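Local coordinates for beta-agarase AgaA (Microbulbifer thermotolerans, PDB 3WZ1), which cleaves internal beta-1,4-galactosidic linkages of agarose through this GH16 catalytic domain, giving mainly neoagarotetraose, at residues V132-G137 / E239-R244; A106-S111 / N262-D267; S126-D131 / G224-S229; D195-E200 / S212-I217; A2-G7 / D28-A33. One frame throughout, in Å; residues are numbered along the deposited sequence.

Interaction 1: residues V132-G137 / E239-R244; sequences VIEAYG and EDQNWR
Two donors converge on OE1 of Gln-241. Tyr-136 gives its phenolic proton, OH to OE1 2.6 Å, and NE1 of Trp-243 reaches the same oxygen at 2.9 Å, in the indole plane. Both donors are tilted out of the carbonyl plane. The other end of the amide is gripped by two carboxylates: NE2 of Gln-241 donates to Glu-134 OE2 over 3.0 Å, meeting it from above a carboxylate turned 90° to the amide, and to OE1 of Glu-239. Four bonds thus fix the rotation of one buried amide. The indole edge of Trp-243 is directed at the face of Tyr-136 in an offset edge-to-face pair, the centroid of its six-membered ring 5.5 Å from that of the phenol. NH2 of Arg-244 lies 3.6 Å from Tyr-136 CB, its guanidinium held by Gln-143 and Val-114. Since His-151 bonds OE1 of Glu-134, both oxygens of the predicted proton donor are positioned by neighbours, a second-shell network at the active site of this GH16 beta-jelly roll.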
# COMPACT_ATOMS: atom_id res chain seq x y z
N VAL A 132 -4.35 0.12 1.45
CA VAL A 132 -4.85 1.22 0.62
C VAL A 132 -4.69 0.83 -0.85
O VAL A 132 -5.68 0.63 -1.55
CB VAL A 132 -4.16 2.57 0.96
CG1 VAL A 132 -4.68 3.68 0.06
CG2 VAL A 132 -4.38 2.92 2.43
N ILE A 133 -3.44 0.68 -1.33
CA ILE A 133 -3.18 -0.01 -2.61
C ILE A 133 -2.73 -1.43 -2.31
O ILE A 133 -1.74 -1.66 -1.59
CB ILE A 133 -2.15 0.70 -3.52
CG1 ILE A 133 -2.60 2.11 -3.87
CG2 ILE A 133 -1.88 -0.13 -4.78
CD1 ILE A 133 -1.63 2.88 -4.73
N GLU A 134 -3.48 -2.39 -2.83
CA GLU A 134 -3.05 -3.79 -2.92
C GLU A 134 -3.65 -4.32 -4.20
O GLU A 134 -4.87 -4.47 -4.29
CB GLU A 134 -3.49 -4.62 -1.72
CG GLU A 134 -3.07 -6.08 -1.82
CD GLU A 134 -3.31 -6.85 -0.55
OE1 GLU A 134 -4.49 -7.11 -0.19
OE2 GLU A 134 -2.31 -7.17 0.14
N ALA A 135 -2.82 -4.55 -5.19
CA ALA A 135 -3.33 -4.88 -6.49
C ALA A 135 -2.28 -5.58 -7.31
O ALA A 135 -1.07 -5.46 -7.03
CB ALA A 135 -3.79 -3.62 -7.19
N TYR A 136 -2.73 -6.31 -8.34
CA TYR A 136 -1.87 -7.21 -9.10
C TYR A 136 -2.00 -6.79 -10.55
O TYR A 136 -3.08 -6.96 -11.16
CB TYR A 136 -2.29 -8.68 -8.84
CG TYR A 136 -2.51 -8.93 -7.36
CD1 TYR A 136 -3.72 -8.58 -6.76
CD2 TYR A 136 -1.50 -9.47 -6.53
CE1 TYR A 136 -3.92 -8.72 -5.41
CE2 TYR A 136 -1.71 -9.64 -5.17
CZ TYR A 136 -2.92 -9.25 -4.61
OH TYR A 136 -3.18 -9.38 -3.26
N GLY A 137 -0.95 -6.18 -11.10
CA GLY A 137 -1.02 -5.53 -12.42
C GLY A 137 -0.90 -6.40 -13.65
O GLY A 137 -1.14 -5.92 -14.75
N GLU A 239 5.05 -7.54 -2.91
CA GLU A 239 5.04 -8.84 -2.23
C GLU A 239 4.73 -9.95 -3.21
O GLU A 239 3.82 -9.85 -4.04
CB GLU A 239 3.99 -8.87 -1.13
CG GLU A 239 4.34 -7.99 0.06
CD GLU A 239 3.26 -7.92 1.12
OE1 GLU A 239 2.26 -8.69 1.04
OE2 GLU A 239 3.39 -7.07 2.05
N ASP A 240 5.46 -11.05 -3.06
CA ASP A 240 5.03 -12.34 -3.59
C ASP A 240 4.25 -12.95 -2.43
O ASP A 240 4.85 -13.27 -1.39
CB ASP A 240 6.23 -13.19 -3.98
CG ASP A 240 5.83 -14.55 -4.45
OD1 ASP A 240 5.58 -14.73 -5.67
OD2 ASP A 240 5.72 -15.44 -3.57
N GLN A 241 2.93 -13.04 -2.56
CA GLN A 241 2.05 -13.42 -1.46
C GLN A 241 1.73 -14.90 -1.50
O GLN A 241 1.59 -15.48 -2.59
CB GLN A 241 0.77 -12.58 -1.47
CG GLN A 241 1.06 -11.09 -1.32
CD GLN A 241 -0.18 -10.22 -1.31
OE1 GLN A 241 -1.20 -10.54 -1.94
NE2 GLN A 241 -0.09 -9.10 -0.62
N ASN A 242 1.60 -15.52 -0.34
CA ASN A 242 1.40 -16.96 -0.28
C ASN A 242 0.15 -17.46 -1.02
O ASN A 242 0.21 -18.48 -1.69
CB ASN A 242 1.33 -17.47 1.15
CG ASN A 242 2.67 -17.46 1.84
OD1 ASN A 242 3.42 -18.45 1.82
ND2 ASN A 242 2.98 -16.36 2.43
N TRP A 243 -0.96 -16.72 -0.93
CA TRP A 243 -2.19 -17.17 -1.59
C TRP A 243 -1.99 -17.27 -3.11
O TRP A 243 -2.76 -17.96 -3.79
CB TRP A 243 -3.41 -16.29 -1.24
CG TRP A 243 -3.40 -14.97 -1.91
CD1 TRP A 243 -2.62 -13.87 -1.59
CD2 TRP A 243 -4.16 -14.59 -3.05
NE1 TRP A 243 -2.87 -12.85 -2.46
CE2 TRP A 243 -3.80 -13.25 -3.37
CE3 TRP A 243 -5.12 -15.24 -3.84
CZ2 TRP A 243 -4.37 -12.56 -4.43
CZ3 TRP A 243 -5.69 -14.54 -4.89
CH2 TRP A 243 -5.30 -13.22 -5.19
N ARG A 244 -0.98 -16.57 -3.64
CA ARG A 244 -0.62 -16.67 -5.05
C ARG A 244 0.44 -17.76 -5.27
O ARG A 244 0.20 -18.73 -6.00
CB ARG A 244 -0.13 -15.32 -5.58
CG ARG A 244 -1.08 -14.15 -5.29
CD ARG A 244 -1.24 -13.22 -6.48
NE ARG A 244 -2.23 -13.74 -7.42
CZ ARG A 244 -2.45 -13.24 -8.63
NH1 ARG A 244 -3.41 -13.80 -9.37
NH2 ARG A 244 -1.75 -12.23 -9.12

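Interaction 2: residues A106-S111 / N262-D267; sequences ARAKLS and NTYYVD. With NA (sodium ion), chain B.
Lys-109 and Tyr-265 exchange backbone hydrogen bonds as an antiparallel hydrogen-bonded pair, the bond from Lys-109 N to Tyr-265 O measuring 2.8 Å. On the buried side of this pairing the fit is close. Ala-108 CB rests 3.8 Å from CE1 of the Tyr-264 ring and 3.9 Å from CG2 of Val-266, and the ring, with CG anti to its own backbone N (chi1 161°), brings its edge to the carbonyl O of Lys-109. The face bearing Lys-109 and Tyr-265 is looser and partly exposed: the extended lysine leads away from the partner strand. A water lies within hydrogen-bonding distance of Leu-110 O and Thr-263 O where the strands part. At the other end, extended Arg-107 runs alongside Asp-267, NH1 meeting OD2 at 2.8 Å from above the carboxylate. A leucine in place of Arg-107 would probably leave OD2 of Asp-267 without this charged mate. Because OD1 of Asp-267 binds sodium at 2.4 Å, the salt bridge probably steadies a metal ligand.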
# COMPACT_ATOMS: atom_id res chain seq x y z
N ALA A 106 -1.86 7.45 -1.92
CA ALA A 106 -0.72 7.34 -2.83
C ALA A 106 -1.18 7.55 -4.26
O ALA A 106 -2.29 7.17 -4.61
CB ALA A 106 -0.07 5.98 -2.74
N ARG A 107 -0.30 8.14 -5.06
CA ARG A 107 -0.49 8.16 -6.51
C ARG A 107 0.59 7.27 -7.09
O ARG A 107 1.78 7.48 -6.86
CB ARG A 107 -0.38 9.59 -7.07
CG ARG A 107 -0.51 9.65 -8.59
CD ARG A 107 -0.54 11.07 -9.13
NE ARG A 107 -0.96 11.05 -10.53
CZ ARG A 107 -0.16 11.24 -11.58
NH1 ARG A 107 1.13 11.50 -11.45
NH2 ARG A 107 -0.68 11.18 -12.80
N ALA A 108 0.15 6.23 -7.79
CA ALA A 108 1.07 5.12 -8.12
C ALA A 108 0.66 4.37 -9.36
O ALA A 108 -0.50 4.42 -9.77
CB ALA A 108 1.18 4.15 -6.96
N LYS A 109 1.65 3.70 -9.97
CA LYS A 109 1.46 2.87 -11.16
C LYS A 109 1.92 1.47 -10.80
O LYS A 109 3.11 1.25 -10.60
CB LYS A 109 2.26 3.42 -12.34
CG LYS A 109 1.97 2.71 -13.66
CD LYS A 109 2.71 3.40 -14.79
CE LYS A 109 2.51 2.69 -16.12
NZ LYS A 109 3.52 3.18 -17.09
N LEU A 110 0.98 0.54 -10.72
CA LEU A 110 1.28 -0.85 -10.38
C LEU A 110 2.33 -1.44 -11.32
O LEU A 110 2.36 -1.10 -12.50
CB LEU A 110 0.05 -1.74 -10.50
CG LEU A 110 -1.27 -1.26 -9.91
CD1 LEU A 110 -2.34 -2.33 -10.07
CD2 LEU A 110 -1.11 -0.84 -8.45
N SER A 111 3.14 -2.35 -10.81
CA SER A 111 3.97 -3.13 -11.69
C SER A 111 3.11 -4.08 -12.53
O SER A 111 2.04 -4.52 -12.10
CB SER A 111 4.98 -3.95 -10.89
OG SER A 111 4.32 -4.94 -10.11
N ASN A 262 8.84 -4.89 -14.43
CA ASN A 262 9.22 -5.41 -13.12
C ASN A 262 9.24 -4.37 -12.02
O ASN A 262 9.68 -4.65 -10.91
CB ASN A 262 10.58 -6.13 -13.24
CG ASN A 262 11.73 -5.18 -13.54
OD1 ASN A 262 11.58 -3.97 -13.59
ND2 ASN A 262 12.93 -5.76 -13.73
N THR A 263 8.72 -3.17 -12.30
CA THR A 263 8.84 -2.07 -11.36
C THR A 263 7.51 -1.39 -11.10
O THR A 263 6.73 -1.11 -12.03
CB THR A 263 9.89 -1.05 -11.84
OG1 THR A 263 11.14 -1.74 -12.05
CG2 THR A 263 10.12 0.03 -10.82
N TYR A 264 7.29 -1.10 -9.82
CA TYR A 264 6.10 -0.40 -9.28
C TYR A 264 6.55 1.00 -8.93
O TYR A 264 7.56 1.16 -8.25
CB TYR A 264 5.64 -1.17 -8.04
CG TYR A 264 4.73 -0.52 -7.01
CD1 TYR A 264 3.62 0.25 -7.37
CD2 TYR A 264 4.92 -0.76 -5.67
CE1 TYR A 264 2.79 0.78 -6.42
CE2 TYR A 264 4.06 -0.25 -4.70
CZ TYR A 264 3.01 0.54 -5.08
OH TYR A 264 2.16 1.06 -4.10
N TYR A 265 5.84 2.02 -9.42
CA TYR A 265 6.27 3.42 -9.24
C TYR A 265 5.28 4.19 -8.42
O TYR A 265 4.08 4.07 -8.62
CB TYR A 265 6.41 4.15 -10.59
CG TYR A 265 7.45 3.56 -11.50
CD1 TYR A 265 8.79 3.91 -11.37
CD2 TYR A 265 7.10 2.67 -12.49
CE1 TYR A 265 9.75 3.38 -12.22
CE2 TYR A 265 8.05 2.12 -13.32
CZ TYR A 265 9.36 2.49 -13.18
OH TYR A 265 10.32 1.91 -14.01
N VAL A 266 5.80 5.00 -7.50
CA VAL A 266 4.96 5.84 -6.65
C VAL A 266 5.36 7.29 -6.86
O VAL A 266 6.47 7.70 -6.54
CB VAL A 266 5.08 5.39 -5.18
CG1 VAL A 266 4.31 6.34 -4.25
CG2 VAL A 266 4.59 3.96 -5.04
N ASP A 267 4.44 8.08 -7.41
CA ASP A 267 4.64 9.52 -7.61
C ASP A 267 4.63 10.26 -6.28
O ASP A 267 5.43 11.18 -6.05
CB ASP A 267 3.57 10.09 -8.55
CG ASP A 267 3.90 11.47 -9.06
OD1 ASP A 267 5.09 11.85 -9.14
OD2 ASP A 267 2.94 12.21 -9.39
NA NA B . 6.58 12.63 -7.43
O HOH W 1 4.84 0.48 -13.21

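Interaction 3: residues S126-D131 / G224-S229; sequences STEEID and GGTGLS. With NA (sodium ion), chain C.
Leu-228 lays its two methyls against the strand 128-131, CD1 coming 4.1 Å from CG1 of Ile-130 and CD2 4.2 Å from CB of Glu-128. This modest apolar patch borders a far more polar centre. The side chain of Glu-128 leaves beside its backbone N (chi1 -64°) and then runs extended, which carries the carboxylate across to the loop 224-229, where its oxygens divide the work. OE2 binds the sodium ion at 2.3 Å; OE1 accepts the backbone N-H of Ser-229 at 2.9 Å, on the syn side and 31° out of the carboxylate plane, and also takes the N-H of Lys-230. The loop supplies three more ligands: Thr-226 OG1, Gly-227 O and Ser-229 OG, each 2.4 Å from the sodium, and a water completes the set at 2.6 Å. The close approach of Glu-128 OE2 to Gly-227 O, 3.3 Å, reflects their shared cation. Thr-226 OG1 also hydrogen-bonds to Thr-223 O. Leu-228 itself centres an inverse gamma turn, and so the chain bends between two successive ligands. One strand carboxylate and a wrapped loop form a sodium site on the strand whose next residue, Glu-129, is the predicted GH16 nucleophile but points away from the loop.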
# COMPACT_ATOMS: atom_id res chain seq x y z
N SER A 126 1.99 -6.09 14.52
CA SER A 126 1.45 -6.89 13.39
C SER A 126 0.04 -7.44 13.60
O SER A 126 -0.31 -8.45 12.98
CB SER A 126 2.40 -8.04 13.02
OG SER A 126 3.63 -7.54 12.58
N THR A 127 -0.77 -6.79 14.43
CA THR A 127 -2.13 -7.25 14.66
C THR A 127 -3.19 -6.46 13.91
O THR A 127 -4.29 -6.95 13.74
CB THR A 127 -2.51 -7.23 16.16
OG1 THR A 127 -2.47 -5.90 16.68
CG2 THR A 127 -1.57 -8.14 16.96
N GLU A 128 -2.86 -5.24 13.45
CA GLU A 128 -3.84 -4.37 12.80
C GLU A 128 -3.25 -3.78 11.54
O GLU A 128 -2.14 -3.23 11.57
CB GLU A 128 -4.32 -3.27 13.77
CG GLU A 128 -5.07 -3.83 14.97
CD GLU A 128 -5.47 -2.82 16.00
OE1 GLU A 128 -5.46 -1.59 15.73
OE2 GLU A 128 -5.79 -3.29 17.14
N GLU A 129 -3.99 -3.90 10.43
CA GLU A 129 -3.52 -3.57 9.09
C GLU A 129 -4.61 -2.89 8.28
O GLU A 129 -5.76 -3.34 8.30
CB GLU A 129 -3.07 -4.85 8.37
CG GLU A 129 -2.80 -4.69 6.86
CD GLU A 129 -2.26 -5.95 6.20
OE1 GLU A 129 -1.87 -6.90 6.92
OE2 GLU A 129 -2.20 -6.00 4.96
N ILE A 130 -4.24 -1.84 7.55
CA ILE A 130 -5.12 -1.22 6.55
C ILE A 130 -4.40 -1.24 5.21
O ILE A 130 -3.25 -0.80 5.12
CB ILE A 130 -5.48 0.22 6.94
CG1 ILE A 130 -6.27 0.21 8.26
CG2 ILE A 130 -6.31 0.90 5.85
CD1 ILE A 130 -6.44 1.57 8.92
N ASP A 131 -5.06 -1.79 4.18
CA ASP A 131 -4.51 -1.87 2.82
C ASP A 131 -5.14 -0.85 1.88
O ASP A 131 -6.33 -1.00 1.51
CB ASP A 131 -4.75 -3.25 2.26
CG ASP A 131 -4.25 -4.31 3.17
OD1 ASP A 131 -3.01 -4.28 3.43
OD2 ASP A 131 -5.06 -5.11 3.66
N GLY A 224 -10.47 -7.32 20.45
CA GLY A 224 -10.92 -7.18 21.84
C GLY A 224 -11.76 -5.93 22.04
O GLY A 224 -11.68 -5.29 23.09
N GLY A 225 -12.55 -5.55 21.03
CA GLY A 225 -13.44 -4.39 21.12
C GLY A 225 -12.81 -3.02 20.88
O GLY A 225 -13.46 -1.99 21.09
N THR A 226 -11.55 -3.00 20.45
CA THR A 226 -10.82 -1.75 20.24
C THR A 226 -10.81 -1.26 18.79
O THR A 226 -10.53 -0.07 18.56
CB THR A 226 -9.37 -1.85 20.73
OG1 THR A 226 -8.65 -2.81 19.94
CG2 THR A 226 -9.29 -2.29 22.20
N GLY A 227 -11.09 -2.14 17.84
CA GLY A 227 -11.08 -1.78 16.42
C GLY A 227 -9.69 -1.48 15.88
O GLY A 227 -8.67 -1.85 16.47
N LEU A 228 -9.67 -0.77 14.76
CA LEU A 228 -8.41 -0.38 14.11
C LEU A 228 -7.92 0.89 14.77
O LEU A 228 -8.26 2.00 14.35
CB LEU A 228 -8.63 -0.18 12.62
CG LEU A 228 -9.07 -1.43 11.87
CD1 LEU A 228 -9.53 -1.08 10.48
CD2 LEU A 228 -7.93 -2.45 11.85
N SER A 229 -7.17 0.72 15.84
CA SER A 229 -6.85 1.82 16.77
C SER A 229 -5.38 2.01 17.07
O SER A 229 -4.99 3.07 17.57
CB SER A 229 -7.62 1.60 18.07
OG SER A 229 -7.18 0.41 18.72
NA NA C . -7.20 -1.91 18.30
O HOH W 2 -5.80 -1.60 20.49

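Interaction 4: residues D195-E200 / S212-I217; sequences DPWHLE and SGQDII
His-198 and Ser-212 both place the atom beyond CB anti to the backbone N, CG at chi1 -170° and OG at chi1 -166°, and these matching torsions bring ND1 and OG to 2.7 Å. The hydroxyl lies at the edge of the imidazole, near its plane, in a hydrogen bond whose donor may be either group. At the far edge NE2 donates to Glu-200 OE2, also almost in the ring plane, so two bonds pin the imidazole against rotation. His-198 and Ser-212 face each other as an antiparallel non-hydrogen-bonded pair, and the next link is the backbone bond from Gly-213 N to Trp-197 O, 2.9 Å.

Beyond it the strand pairing gives way to the short helix 214-217, which the indole of Trp-197 flanks. Its CE3 approaches Ile-217 CG2 at 3.6 Å, and its CZ3 comes 3.7 Å from Gln-214 CG, whose extended chain runs alongside the ring. Ile-217 CD1 reaches Leu-199 CG at 4.2 Å. Gly-213 takes the N-cap, while Asp-195 OD1 and Trp-197 N make an Asx turn: a type I turn leading into strand 198-203, packed against the helix that follows the antiparallel hairpin 198-212.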
# COMPACT_ATOMS: atom_id res chain seq x y z
N ASP A 195 -11.78 6.59 12.36
CA ASP A 195 -11.81 6.11 13.74
C ASP A 195 -11.69 4.59 13.68
O ASP A 195 -11.59 4.03 12.58
CB ASP A 195 -13.09 6.62 14.46
CG ASP A 195 -14.37 6.13 13.83
OD1 ASP A 195 -14.58 4.90 13.75
OD2 ASP A 195 -15.20 6.99 13.45
N PRO A 196 -11.63 3.91 14.83
CA PRO A 196 -11.33 2.49 14.79
C PRO A 196 -12.37 1.63 14.08
O PRO A 196 -12.10 0.46 13.82
CB PRO A 196 -11.27 2.11 16.28
CG PRO A 196 -10.79 3.36 16.94
CD PRO A 196 -11.53 4.44 16.19
N TRP A 197 -13.55 2.18 13.80
CA TRP A 197 -14.64 1.43 13.20
C TRP A 197 -15.10 2.00 11.86
O TRP A 197 -16.18 1.64 11.37
CB TRP A 197 -15.83 1.39 14.16
CG TRP A 197 -15.46 0.80 15.47
CD1 TRP A 197 -15.34 1.46 16.66
CD2 TRP A 197 -15.11 -0.56 15.74
NE1 TRP A 197 -14.97 0.59 17.65
CE2 TRP A 197 -14.81 -0.65 17.11
CE3 TRP A 197 -15.04 -1.70 14.95
CZ2 TRP A 197 -14.44 -1.85 17.71
CZ3 TRP A 197 -14.64 -2.89 15.55
CH2 TRP A 197 -14.37 -2.96 16.91
N HIS A 198 -14.29 2.85 11.21
CA HIS A 198 -14.76 3.51 10.00
C HIS A 198 -13.63 3.86 9.05
O HIS A 198 -12.78 4.69 9.36
CB HIS A 198 -15.54 4.75 10.38
CG HIS A 198 -16.26 5.37 9.23
ND1 HIS A 198 -17.56 5.06 8.91
CD2 HIS A 198 -15.86 6.30 8.32
CE1 HIS A 198 -17.93 5.76 7.85
NE2 HIS A 198 -16.92 6.52 7.48
N LEU A 199 -13.65 3.19 7.91
CA LEU A 199 -12.74 3.43 6.78
C LEU A 199 -13.51 3.83 5.53
O LEU A 199 -14.55 3.22 5.20
CB LEU A 199 -11.99 2.14 6.45
CG LEU A 199 -11.19 1.49 7.57
CD1 LEU A 199 -10.58 0.21 7.04
CD2 LEU A 199 -10.09 2.39 8.10
N GLU A 200 -12.99 4.82 4.81
CA GLU A 200 -13.52 5.20 3.50
C GLU A 200 -12.45 5.09 2.44
O GLU A 200 -11.36 5.65 2.61
CB GLU A 200 -14.07 6.63 3.52
CG GLU A 200 -15.23 6.84 4.48
CD GLU A 200 -15.53 8.29 4.77
OE1 GLU A 200 -14.83 9.21 4.30
OE2 GLU A 200 -16.53 8.52 5.52
N SER A 212 -17.60 0.14 7.62
CA SER A 212 -18.00 0.81 8.85
C SER A 212 -18.75 -0.15 9.78
O SER A 212 -19.67 -0.83 9.33
CB SER A 212 -18.87 2.02 8.53
OG SER A 212 -19.00 2.86 9.67
N GLY A 213 -18.36 -0.18 11.05
CA GLY A 213 -19.03 -0.99 12.07
C GLY A 213 -18.31 -2.28 12.38
O GLY A 213 -17.61 -2.84 11.53
N GLN A 214 -18.50 -2.77 13.61
CA GLN A 214 -17.82 -3.97 14.10
C GLN A 214 -18.08 -5.21 13.25
O GLN A 214 -17.19 -6.05 13.12
CB GLN A 214 -18.23 -4.24 15.55
CG GLN A 214 -17.39 -5.30 16.25
CD GLN A 214 -17.64 -5.31 17.75
OE1 GLN A 214 -18.67 -4.83 18.21
NE2 GLN A 214 -16.68 -5.85 18.51
N ASP A 215 -19.28 -5.32 12.69
CA ASP A 215 -19.65 -6.53 11.95
C ASP A 215 -18.79 -6.74 10.71
O ASP A 215 -18.63 -7.87 10.26
CB ASP A 215 -21.13 -6.50 11.54
CG ASP A 215 -22.06 -6.66 12.71
OD1 ASP A 215 -21.58 -6.96 13.83
OD2 ASP A 215 -23.29 -6.48 12.50
N ILE A 216 -18.25 -5.66 10.14
CA ILE A 216 -17.34 -5.78 8.99
C ILE A 216 -15.88 -5.49 9.36
O ILE A 216 -14.96 -6.05 8.76
CB ILE A 216 -17.81 -4.93 7.79
CG1 ILE A 216 -17.00 -5.28 6.53
CG2 ILE A 216 -17.74 -3.44 8.10
CD1 ILE A 216 -17.53 -4.68 5.24
N ILE A 217 -15.65 -4.65 10.36
CA ILE A 217 -14.28 -4.33 10.77
C ILE A 217 -13.64 -5.49 11.52
O ILE A 217 -12.50 -5.83 11.29
CB ILE A 217 -14.23 -3.03 11.61
CG1 ILE A 217 -14.58 -1.81 10.74
CG2 ILE A 217 -12.87 -2.84 12.31
CD1 ILE A 217 -13.45 -1.26 9.87
O HOH W 3 -19.05 2.92 12.57

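Interaction 5: residues A2-G7 / D28-A33; sequences AADWDG and DFNYEA. With NA (sodium ion), chain B.
Metal coordination dominates the meeting of Asp-4 with Asp-28. Sodium is bound by Asp-4 OD2 and by the backbone O of Asp-28, each at 2.3 Å, and Gly-72 and Asp-267 complete the protein ligands. Asp-4 OD2 stands 3.3 Å from Asp-28 O, a closeness the shared cation makes tolerable.

Hydrogen bonding uses the side chain of Asp-28 instead. Its CG lies between the backbone N and the carbonyl carbon (chi1 64°), which turns the carboxylate towards the N-terminal segment; there OD2 accepts the backbone N-H of Asp-4 at 2.8 Å through its anti lone pair. A water sits between the same OD2 and Ala-2 O, within hydrogen-bonding distance of both. Within 2-7, a type I turn, closed by Asp-6 N to Ala-3 O, is also braced by Ala-3 N to Asp-6 OD2.

Charge is probably less favourable, since Asp-4 OD1 and Asp-28 OD2 are 3.9 Å apart; the nearby cation may ease this repulsion. An alanine at Asp-28 is likely to leave the N-H of Asp-4 without its acceptor, freeing the N-terminal turn to shift.

Apolar contact is slight: CZ3 of Trp-5 touches Asp-28 CB at 3.6 Å, while Ala-3 CB covers one face of the indole near its rim. Two irregular loops are thus stitched together at a surface sodium site, to which the domain's N-terminal segment contributes a carboxylate.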
# COMPACT_ATOMS: atom_id res chain seq x y z
N ALA A 2 6.71 24.05 -3.99
CA ALA A 2 5.57 23.40 -4.72
C ALA A 2 5.62 21.90 -4.46
O ALA A 2 6.68 21.37 -4.13
CB ALA A 2 5.66 23.69 -6.21
N ALA A 3 4.47 21.24 -4.56
CA ALA A 3 4.39 19.78 -4.42
C ALA A 3 3.64 19.18 -5.60
O ALA A 3 2.80 19.82 -6.24
CB ALA A 3 3.71 19.38 -3.12
N ASP A 4 3.94 17.92 -5.89
CA ASP A 4 3.29 17.25 -7.01
C ASP A 4 1.78 17.16 -6.88
O ASP A 4 1.10 17.08 -7.88
CB ASP A 4 3.86 15.85 -7.22
CG ASP A 4 5.27 15.85 -7.78
OD1 ASP A 4 5.71 16.86 -8.39
OD2 ASP A 4 5.96 14.81 -7.62
N TRP A 5 1.26 17.15 -5.65
CA TRP A 5 -0.18 17.06 -5.38
C TRP A 5 -0.88 18.43 -5.27
O TRP A 5 -2.04 18.50 -4.90
CB TRP A 5 -0.44 16.27 -4.07
CG TRP A 5 0.29 16.84 -2.90
CD1 TRP A 5 0.03 18.02 -2.26
CD2 TRP A 5 1.44 16.27 -2.24
NE1 TRP A 5 0.95 18.24 -1.28
CE2 TRP A 5 1.81 17.17 -1.22
CE3 TRP A 5 2.18 15.08 -2.40
CZ2 TRP A 5 2.90 16.93 -0.39
CZ3 TRP A 5 3.25 14.86 -1.57
CH2 TRP A 5 3.60 15.77 -0.58
N ASP A 6 -0.16 19.51 -5.56
CA ASP A 6 -0.75 20.86 -5.44
C ASP A 6 -1.97 20.95 -6.35
O ASP A 6 -1.90 20.63 -7.55
CB ASP A 6 0.25 21.96 -5.81
CG ASP A 6 1.28 22.27 -4.71
OD1 ASP A 6 1.20 21.79 -3.54
OD2 ASP A 6 2.23 23.03 -5.02
N GLY A 7 -3.08 21.38 -5.77
CA GLY A 7 -4.33 21.51 -6.50
C GLY A 7 -5.17 20.26 -6.56
O GLY A 7 -6.30 20.30 -7.06
N ASP A 28 6.69 13.64 -2.06
CA ASP A 28 6.49 13.53 -3.50
C ASP A 28 7.75 13.10 -4.27
O ASP A 28 7.77 13.12 -5.49
CB ASP A 28 5.84 14.80 -4.10
CG ASP A 28 6.70 16.03 -3.97
OD1 ASP A 28 7.79 15.97 -3.33
OD2 ASP A 28 6.27 17.09 -4.50
N PHE A 29 8.79 12.70 -3.54
CA PHE A 29 9.90 11.95 -4.12
C PHE A 29 10.65 12.72 -5.21
O PHE A 29 11.15 12.14 -6.17
CB PHE A 29 9.41 10.57 -4.62
CG PHE A 29 8.86 9.71 -3.50
CD1 PHE A 29 9.69 9.28 -2.48
CD2 PHE A 29 7.51 9.37 -3.47
CE1 PHE A 29 9.18 8.53 -1.44
CE2 PHE A 29 7.00 8.62 -2.43
CZ PHE A 29 7.85 8.19 -1.42
N ASN A 30 10.77 14.02 -5.01
CA ASN A 30 11.53 14.86 -5.92
C ASN A 30 12.95 15.07 -5.41
O ASN A 30 13.39 16.19 -5.07
CB ASN A 30 10.79 16.17 -6.19
CG ASN A 30 9.59 15.95 -7.06
OD1 ASN A 30 8.46 16.23 -6.66
ND2 ASN A 30 9.81 15.44 -8.25
N TYR A 31 13.66 13.96 -5.33
CA TYR A 31 15.07 13.94 -4.94
C TYR A 31 15.68 12.67 -5.49
O TYR A 31 14.96 11.77 -5.96
CB TYR A 31 15.26 14.01 -3.42
CG TYR A 31 14.45 13.02 -2.61
CD1 TYR A 31 13.15 13.32 -2.19
CD2 TYR A 31 15.00 11.79 -2.23
CE1 TYR A 31 12.42 12.41 -1.46
CE2 TYR A 31 14.29 10.89 -1.47
CZ TYR A 31 13.00 11.20 -1.09
OH TYR A 31 12.27 10.29 -0.32
N GLU A 32 17.00 12.58 -5.44
CA GLU A 32 17.71 11.42 -5.95
C GLU A 32 18.22 10.61 -4.75
O GLU A 32 19.01 11.11 -3.94
CB GLU A 32 18.85 11.86 -6.87
CG GLU A 32 18.37 12.54 -8.14
CD GLU A 32 17.53 11.62 -9.03
OE1 GLU A 32 17.96 10.47 -9.26
OE2 GLU A 32 16.45 12.06 -9.50
N ALA A 33 17.75 9.37 -4.63
CA ALA A 33 18.21 8.44 -3.59
C ALA A 33 18.51 7.10 -4.26
O ALA A 33 17.62 6.26 -4.47
CB ALA A 33 17.18 8.29 -2.49
NA NA B . 6.58 12.63 -7.43
O HOH W 4 8.20 18.99 -4.71

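How the interactions relate
Place in the fold sets the chemistry of these contacts. Interactions 1 and 2 are buried and touch through Ile-133, Ala-135, Ala-108 and Leu-110, one an amide network beside the active site, the other a strand pairing. Interaction 3 continues strand 128-135 from interaction 1, but its buried carboxylate serves a metal. It joins the partly buried interaction 4, where Leu-228 N lies 2.9 Å from Pro-196 O, a probable hydrogen bond. Interaction 5 lies at the surface, about 32 Å from interaction 4 between centres, and shares its sodium with interaction 2 through Asp-267. Each sodium ion thus ties loop residues to a strand or its end, whereas interactions 1 and 4 rely on hydrogen bonds and aromatic packing.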